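Local coordinates for salicylate 5-hydroxylase, large oxygenase component (Ralstonia sp., PDB 7C8Z), which hydroxylates salicylate at ring position 5 to give gentisate, as the oxygenase component of a multicomponent, NADH-dependent system using a Rieske [2Fe-2S] cluster and a separate iron site, at residues N104-F117 / F128-G141. Sequence-based numbering, arbitrary orientation.
Sequences NVVENVCAHRGMRF and FFCPYHQWNYSLKG. With FES (Fe2/s2 (inorganic) cluster), chain I.
C110 and H112, in the loop after strand 103-107, and C130, at the end of strand 128-130, with H133 in the turn that follows, clasp a [2Fe-2S] cluster between them, the paired C-x-H and C-x-x-H motifs of a Rieske domain. FE1 is bound by H112 ND1 and H133 ND1, each at 2.5 Å, while the sulfurs of C110 and C130 lie at FE2. The two imidazoles meet edge to face, the H112 edge directed at the H133 ring with planes at 63°. Their far nitrogens reach across the subunit interface: H112 NE2 is hydrogen-bonded to E426 of the second subunit, and H133 NE2 to D240 of that same subunit, which also bears the mononuclear-iron ligand H243 packed on H133. R113 forms salt bridges to both acids there, its guanidinium presenting one face to H133 CE1.

Aromatic and sulfur contacts flank the cluster. The H112 ring and the six-membered ring of W135 form an offset stack, centroids 5.0 Å apart. With CG anti to the backbone N (chi1 -178°) the H112 ring is turned to the cluster, and H112 CB makes a CH-pi contact 3.5 Å from the centroid of that W135 ring, almost on its normal. M115 bends at chi3, placing CE 3.4 Å from C130 SG and against P131 CD. F117 packs CB on the same sulfur. Apolar contacts continue away from the cluster: F117 CE1 packs on F128 CB, and V106 CG2, on strand 103-107, touches F128 CE2.

Two hydrogen bonds, each pairing a side-chain group with the backbone, join the segments. A111 N donates to Y137 OH, whose modelled position is less certain. At the distal end, N104 ND2 donates to L139 O (2.6 Å, N-H...O 167°), approaching from above the carbonyl plane.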
loop_
_atom_site.group_PDB
_atom_site.type_symbol
_atom_site.label_atom_id
_atom_site.label_comp_id
_atom_site.label_asym_id
_atom_site.label_seq_id
_atom_site.Cartn_x
_atom_site.Cartn_y
_atom_site.Cartn_z
ATOM N N ASN A 104 16.150 -22.398 -24.327
ATOM C CA ASN A 104 16.672 -21.044 -24.438
ATOM C C ASN A 104 16.202 -20.200 -23.261
ATOM O O ASN A 104 15.105 -20.395 -22.731
ATOM C CB ASN A 104 16.226 -20.373 -25.744
ATOM C CG ASN A 104 16.194 -21.328 -26.926
ATOM O OD1 ASN A 104 16.974 -22.278 -26.995
ATOM N ND2 ASN A 104 15.300 -21.065 -27.875
ATOM N N VAL A 105 17.047 -19.260 -22.849
ATOM C CA VAL A 105 16.688 -18.288 -21.824
ATOM C C VAL A 105 17.058 -16.908 -22.340
ATOM O O VAL A 105 18.234 -16.638 -22.615
ATOM C CB VAL A 105 17.377 -18.569 -20.481
ATOM C CG1 VAL A 105 17.222 -17.371 -19.552
ATOM C CG2 VAL A 105 16.790 -19.815 -19.848
ATOM N N VAL A 106 16.058 -16.040 -22.477
ATOM C CA VAL A 106 16.263 -14.704 -23.022
ATOM C C VAL A 106 15.754 -13.674 -22.023
ATOM O O VAL A 106 14.920 -13.961 -21.165
ATOM C CB VAL A 106 15.569 -14.523 -24.385
ATOM C CG1 VAL A 106 16.061 -15.574 -25.370
ATOM C CG2 VAL A 106 14.052 -14.590 -24.215
ATOM N N GLU A 107 16.262 -12.455 -22.148
ATOM C CA GLU A 107 15.829 -11.381 -21.269
ATOM C C GLU A 107 14.488 -10.823 -21.734
ATOM O O GLU A 107 14.281 -10.579 -22.924
ATOM C CB GLU A 107 16.881 -10.274 -21.221
ATOM C CG GLU A 107 16.509 -9.122 -20.305
ATOM C CD GLU A 107 17.710 -8.341 -19.826
ATOM O OE1 GLU A 107 17.580 -7.619 -18.815
ATOM O OE2 GLU A 107 18.782 -8.445 -20.459
ATOM N N ASN A 108 13.576 -10.621 -20.779
ATOM C CA ASN A 108 12.224 -10.148 -21.061
ATOM C C ASN A 108 12.201 -8.636 -21.244
ATOM O O ASN A 108 11.408 -7.940 -20.602
ATOM C CB ASN A 108 11.274 -10.556 -19.924
ATOM C CG ASN A 108 9.803 -10.337 -20.265
ATOM O OD1 ASN A 108 9.446 -10.063 -21.409
ATOM N ND2 ASN A 108 8.946 -10.454 -19.262
ATOM N N VAL A 109 13.068 -8.120 -22.113
ATOM C CA VAL A 109 13.143 -6.693 -22.412
ATOM C C VAL A 109 13.269 -6.529 -23.918
ATOM O O VAL A 109 14.105 -7.185 -24.546
ATOM C CB VAL A 109 14.332 -6.015 -21.703
ATOM C CG1 VAL A 109 14.431 -4.554 -22.109
ATOM C CG2 VAL A 109 14.198 -6.142 -20.199
ATOM N N CYS A 110 12.453 -5.654 -24.496
ATOM C CA CYS A 110 12.481 -5.504 -25.938
ATOM C C CYS A 110 13.663 -4.652 -26.384
ATOM O O CYS A 110 14.208 -3.843 -25.630
ATOM C CB CYS A 110 11.198 -4.873 -26.455
ATOM S SG CYS A 110 11.356 -4.509 -28.215
ATOM N N ALA A 111 14.042 -4.832 -27.647
ATOM C CA ALA A 111 15.182 -4.124 -28.206
ATOM C C ALA A 111 14.826 -2.736 -28.721
ATOM O O ALA A 111 15.701 -1.865 -28.769
ATOM C CB ALA A 111 15.807 -4.952 -29.331
ATOM N N HIS A 112 13.577 -2.509 -29.134
ATOM C CA HIS A 112 13.195 -1.186 -29.610
ATOM C C HIS A 112 13.244 -0.145 -28.495
ATOM O O HIS A 112 14.154 0.691 -28.456
ATOM C CB HIS A 112 11.797 -1.232 -30.237
ATOM C CG HIS A 112 11.331 0.079 -30.797
ATOM N ND1 HIS A 112 10.077 0.247 -31.343
ATOM C CD2 HIS A 112 11.948 1.279 -30.902
ATOM C CE1 HIS A 112 9.936 1.495 -31.752
ATOM N NE2 HIS A 112 11.057 2.144 -31.493
ATOM N N ARG A 113 12.305 -0.212 -27.553
ATOM C CA ARG A 113 12.269 0.760 -26.468
ATOM C C ARG A 113 12.163 0.084 -25.107
ATOM O O ARG A 113 11.548 0.624 -24.184
ATOM C CB ARG A 113 11.132 1.761 -26.665
ATOM C CG ARG A 113 11.400 2.790 -27.758
ATOM C CD ARG A 113 10.333 3.878 -27.775
ATOM N NE ARG A 113 9.834 4.124 -29.124
ATOM C CZ ARG A 113 8.645 4.653 -29.396
ATOM N NH1 ARG A 113 7.823 4.993 -28.409
ATOM N NH2 ARG A 113 8.277 4.838 -30.658
ATOM N N GLY A 114 12.765 -1.095 -24.972
ATOM C CA GLY A 114 12.956 -1.710 -23.676
ATOM C C GLY A 114 11.706 -2.182 -22.976
ATOM O O GLY A 114 11.754 -2.449 -21.774
ATOM N N MET A 115 10.589 -2.315 -23.686
ATOM C CA MET A 115 9.354 -2.742 -23.038
ATOM C C MET A 115 9.453 -4.192 -22.574
ATOM O O MET A 115 9.895 -5.072 -23.318
ATOM C CB MET A 115 8.164 -2.571 -23.979
ATOM C CG MET A 115 6.921 -3.300 -23.505
ATOM S SD MET A 115 5.405 -2.546 -24.094
ATOM C CE MET A 115 4.577 -3.958 -24.813
ATOM N N ARG A 116 9.026 -4.440 -21.341
ATOM C CA ARG A 116 8.937 -5.795 -20.803
ATOM C C ARG A 116 7.708 -6.470 -21.408
ATOM O O ARG A 116 6.599 -6.342 -20.891
ATOM C CB ARG A 116 8.877 -5.744 -19.283
ATOM C CG ARG A 116 9.178 -7.056 -18.617
ATOM C CD ARG A 116 8.653 -7.061 -17.212
ATOM N NE ARG A 116 9.642 -6.595 -16.252
ATOM C CZ ARG A 116 9.524 -6.770 -14.942
ATOM N NH1 ARG A 116 8.457 -7.396 -14.461
ATOM N NH2 ARG A 116 10.469 -6.326 -14.116
ATOM N N PHE A 117 7.909 -7.219 -22.495
ATOM C CA PHE A 117 6.811 -7.621 -23.370
ATOM C C PHE A 117 6.081 -8.883 -22.927
ATOM O O PHE A 117 4.898 -9.042 -23.247
ATOM C CB PHE A 117 7.320 -7.813 -24.803
ATOM C CG PHE A 117 8.443 -8.801 -24.923
ATOM C CD1 PHE A 117 8.180 -10.146 -25.126
ATOM C CD2 PHE A 117 9.760 -8.384 -24.831
ATOM C CE1 PHE A 117 9.210 -11.060 -25.227
ATOM C CE2 PHE A 117 10.793 -9.291 -24.936
ATOM C CZ PHE A 117 10.517 -10.632 -25.135
ATOM N N PHE A 128 8.527 -14.889 -29.788
ATOM C CA PHE A 128 8.246 -13.786 -28.888
ATOM C C PHE A 128 7.896 -12.571 -29.736
ATOM O O PHE A 128 8.356 -12.436 -30.870
ATOM C CB PHE A 128 9.439 -13.501 -27.975
ATOM C CG PHE A 128 9.817 -14.666 -27.102
ATOM C CD1 PHE A 128 8.878 -15.250 -26.260
ATOM C CD2 PHE A 128 11.095 -15.199 -27.147
ATOM C CE1 PHE A 128 9.211 -16.329 -25.466
ATOM C CE2 PHE A 128 11.437 -16.282 -26.360
ATOM C CZ PHE A 128 10.490 -16.849 -25.516
ATOM N N PHE A 129 7.038 -11.707 -29.209
ATOM C CA PHE A 129 6.709 -10.507 -29.963
ATOM C C PHE A 129 6.269 -9.405 -29.014
ATOM O O PHE A 129 5.583 -9.656 -28.018
ATOM C CB PHE A 129 5.633 -10.777 -31.026
ATOM C CG PHE A 129 4.225 -10.584 -30.541
ATOM C CD1 PHE A 129 3.593 -11.574 -29.804
ATOM C CD2 PHE A 129 3.527 -9.423 -30.833
ATOM C CE1 PHE A 129 2.300 -11.405 -29.358
ATOM C CE2 PHE A 129 2.232 -9.248 -30.391
ATOM C CZ PHE A 129 1.617 -10.241 -29.651
ATOM N N CYS A 130 6.692 -8.203 -29.317
ATOM C CA CYS A 130 6.259 -7.061 -28.541
ATOM C C CYS A 130 5.221 -6.273 -29.310
ATOM O O CYS A 130 5.486 -5.852 -30.453
ATOM C CB CYS A 130 7.433 -6.162 -28.191
ATOM S SG CYS A 130 6.997 -4.911 -26.981
ATOM N N PRO A 131 4.061 -6.034 -28.689
ATOM C CA PRO A 131 2.930 -5.434 -29.403
ATOM C C PRO A 131 2.938 -3.921 -29.451
ATOM O O PRO A 131 2.084 -3.353 -30.141
ATOM C CB PRO A 131 1.726 -5.928 -28.590
ATOM C CG PRO A 131 2.248 -6.034 -27.199
ATOM C CD PRO A 131 3.696 -6.455 -27.324
ATOM N N TYR A 132 3.855 -3.251 -28.751
ATOM C CA TYR A 132 3.928 -1.798 -28.861
ATOM C C TYR A 132 4.122 -1.384 -30.315
ATOM O O TYR A 132 3.382 -0.542 -30.838
ATOM C CB TYR A 132 5.052 -1.255 -27.975
ATOM C CG TYR A 132 4.904 0.211 -27.606
ATOM C CD1 TYR A 132 3.872 0.985 -28.133
ATOM C CD2 TYR A 132 5.800 0.821 -26.735
ATOM C CE1 TYR A 132 3.740 2.324 -27.800
ATOM C CE2 TYR A 132 5.677 2.156 -26.396
ATOM C CZ TYR A 132 4.644 2.905 -26.929
ATOM O OH TYR A 132 4.516 4.236 -26.588
ATOM N N HIS A 133 5.106 -1.984 -30.991
ATOM C CA HIS A 133 5.288 -1.796 -32.426
ATOM C C HIS A 133 5.469 -3.135 -33.136
ATOM O O HIS A 133 5.927 -3.171 -34.283
ATOM C CB HIS A 133 6.459 -0.849 -32.695
ATOM C CG HIS A 133 6.345 0.454 -31.964
ATOM N ND1 HIS A 133 6.586 0.572 -30.612
ATOM C CD2 HIS A 133 5.988 1.688 -32.388
ATOM C CE1 HIS A 133 6.399 1.824 -30.238
ATOM N NE2 HIS A 133 6.034 2.523 -31.297
ATOM N N GLN A 134 5.117 -4.231 -32.458
ATOM C CA GLN A 134 5.010 -5.564 -33.054
ATOM C C GLN A 134 6.344 -6.060 -33.607
ATOM O O GLN A 134 6.428 -6.565 -34.727
ATOM C CB GLN A 134 3.930 -5.591 -34.138
ATOM C CG GLN A 134 2.564 -5.186 -33.639
ATOM C CD GLN A 134 1.858 -6.306 -32.906
ATOM O OE1 GLN A 134 2.323 -7.444 -32.893
ATOM N NE2 GLN A 134 0.725 -5.988 -32.286
ATOM N N TRP A 135 7.391 -5.943 -32.797
ATOM C CA TRP A 135 8.672 -6.537 -33.166
ATOM C C TRP A 135 8.619 -8.029 -32.870
ATOM O O TRP A 135 8.144 -8.436 -31.807
ATOM C CB TRP A 135 9.830 -5.886 -32.410
ATOM C CG TRP A 135 10.329 -4.614 -33.037
ATOM C CD1 TRP A 135 9.624 -3.767 -33.836
ATOM C CD2 TRP A 135 11.641 -4.043 -32.908
ATOM N NE1 TRP A 135 10.411 -2.706 -34.216
ATOM C CE2 TRP A 135 11.653 -2.850 -33.660
ATOM C CE3 TRP A 135 12.805 -4.424 -32.228
ATOM C CZ2 TRP A 135 12.781 -2.035 -33.756
ATOM C CZ3 TRP A 135 13.926 -3.611 -32.324
ATOM C CH2 TRP A 135 13.905 -2.430 -33.083
ATOM N N ASN A 136 9.083 -8.844 -33.816
ATOM C CA ASN A 136 9.000 -10.296 -33.714
ATOM C C ASN A 136 10.391 -10.894 -33.539
ATOM O O ASN A 136 11.311 -10.567 -34.298
ATOM C CB ASN A 136 8.320 -10.878 -34.959
ATOM C CG ASN A 136 8.049 -12.371 -34.843
ATOM O OD1 ASN A 136 8.972 -13.185 -34.760
ATOM N ND2 ASN A 136 6.772 -12.737 -34.837
ATOM N N TYR A 137 10.534 -11.782 -32.550
ATOM C CA TYR A 137 11.782 -12.461 -32.231
ATOM C C TYR A 137 11.582 -13.970 -32.263
ATOM O O TYR A 137 10.532 -14.479 -31.855
ATOM C CB TYR A 137 12.297 -12.085 -30.832
ATOM C CG TYR A 137 12.419 -10.608 -30.552
ATOM C CD1 TYR A 137 11.317 -9.855 -30.170
ATOM C CD2 TYR A 137 13.648 -9.969 -30.646
ATOM C CE1 TYR A 137 11.437 -8.504 -29.902
ATOM C CE2 TYR A 137 13.778 -8.625 -30.382
ATOM C CZ TYR A 137 12.675 -7.894 -30.011
ATOM O OH TYR A 137 12.822 -6.550 -29.749
ATOM N N SER A 138 12.615 -14.687 -32.710
ATOM C CA SER A 138 12.645 -16.137 -32.587
ATOM C C SER A 138 12.584 -16.555 -31.114
ATOM O O SER A 138 12.857 -15.773 -30.198
ATOM C CB SER A 138 13.901 -16.709 -33.242
ATOM O OG SER A 138 15.071 -16.360 -32.522
ATOM N N LEU A 139 12.277 -17.834 -30.892
ATOM C CA LEU A 139 12.339 -18.384 -29.543
ATOM C C LEU A 139 13.757 -18.437 -28.991
ATOM O O LEU A 139 13.937 -18.812 -27.824
ATOM C CB LEU A 139 11.711 -19.780 -29.513
ATOM C CG LEU A 139 10.197 -19.847 -29.728
ATOM C CD1 LEU A 139 9.718 -21.289 -29.742
ATOM C CD2 LEU A 139 9.453 -19.038 -28.664
ATOM N N LYS A 140 14.761 -18.078 -29.791
ATOM C CA LYS A 140 16.131 -17.943 -29.320
ATOM C C LYS A 140 16.509 -16.498 -29.032
ATOM O O LYS A 140 17.617 -16.250 -28.544
ATOM C CB LYS A 140 17.109 -18.527 -30.347
ATOM C CG LYS A 140 16.895 -20.003 -30.642
ATOM C CD LYS A 140 17.983 -20.546 -31.557
ATOM C CE LYS A 140 18.747 -21.670 -30.884
ATOM N NZ LYS A 140 17.928 -22.911 -30.769
ATOM N N GLY A 141 15.622 -15.545 -29.329
ATOM C CA GLY A 141 15.872 -14.142 -29.076
ATOM C C GLY A 141 16.298 -13.332 -30.281
ATOM O O GLY A 141 16.558 -12.132 -30.134
HETATM FE FE1 FES I . 8.459 -0.845 -29.740
HETATM FE FE2 FES I . 8.827 -3.669 -28.573
HETATM S S1 FES I . 8.225 -2.884 -30.523
HETATM S S2 FES I . 9.048 -1.651 -27.790
#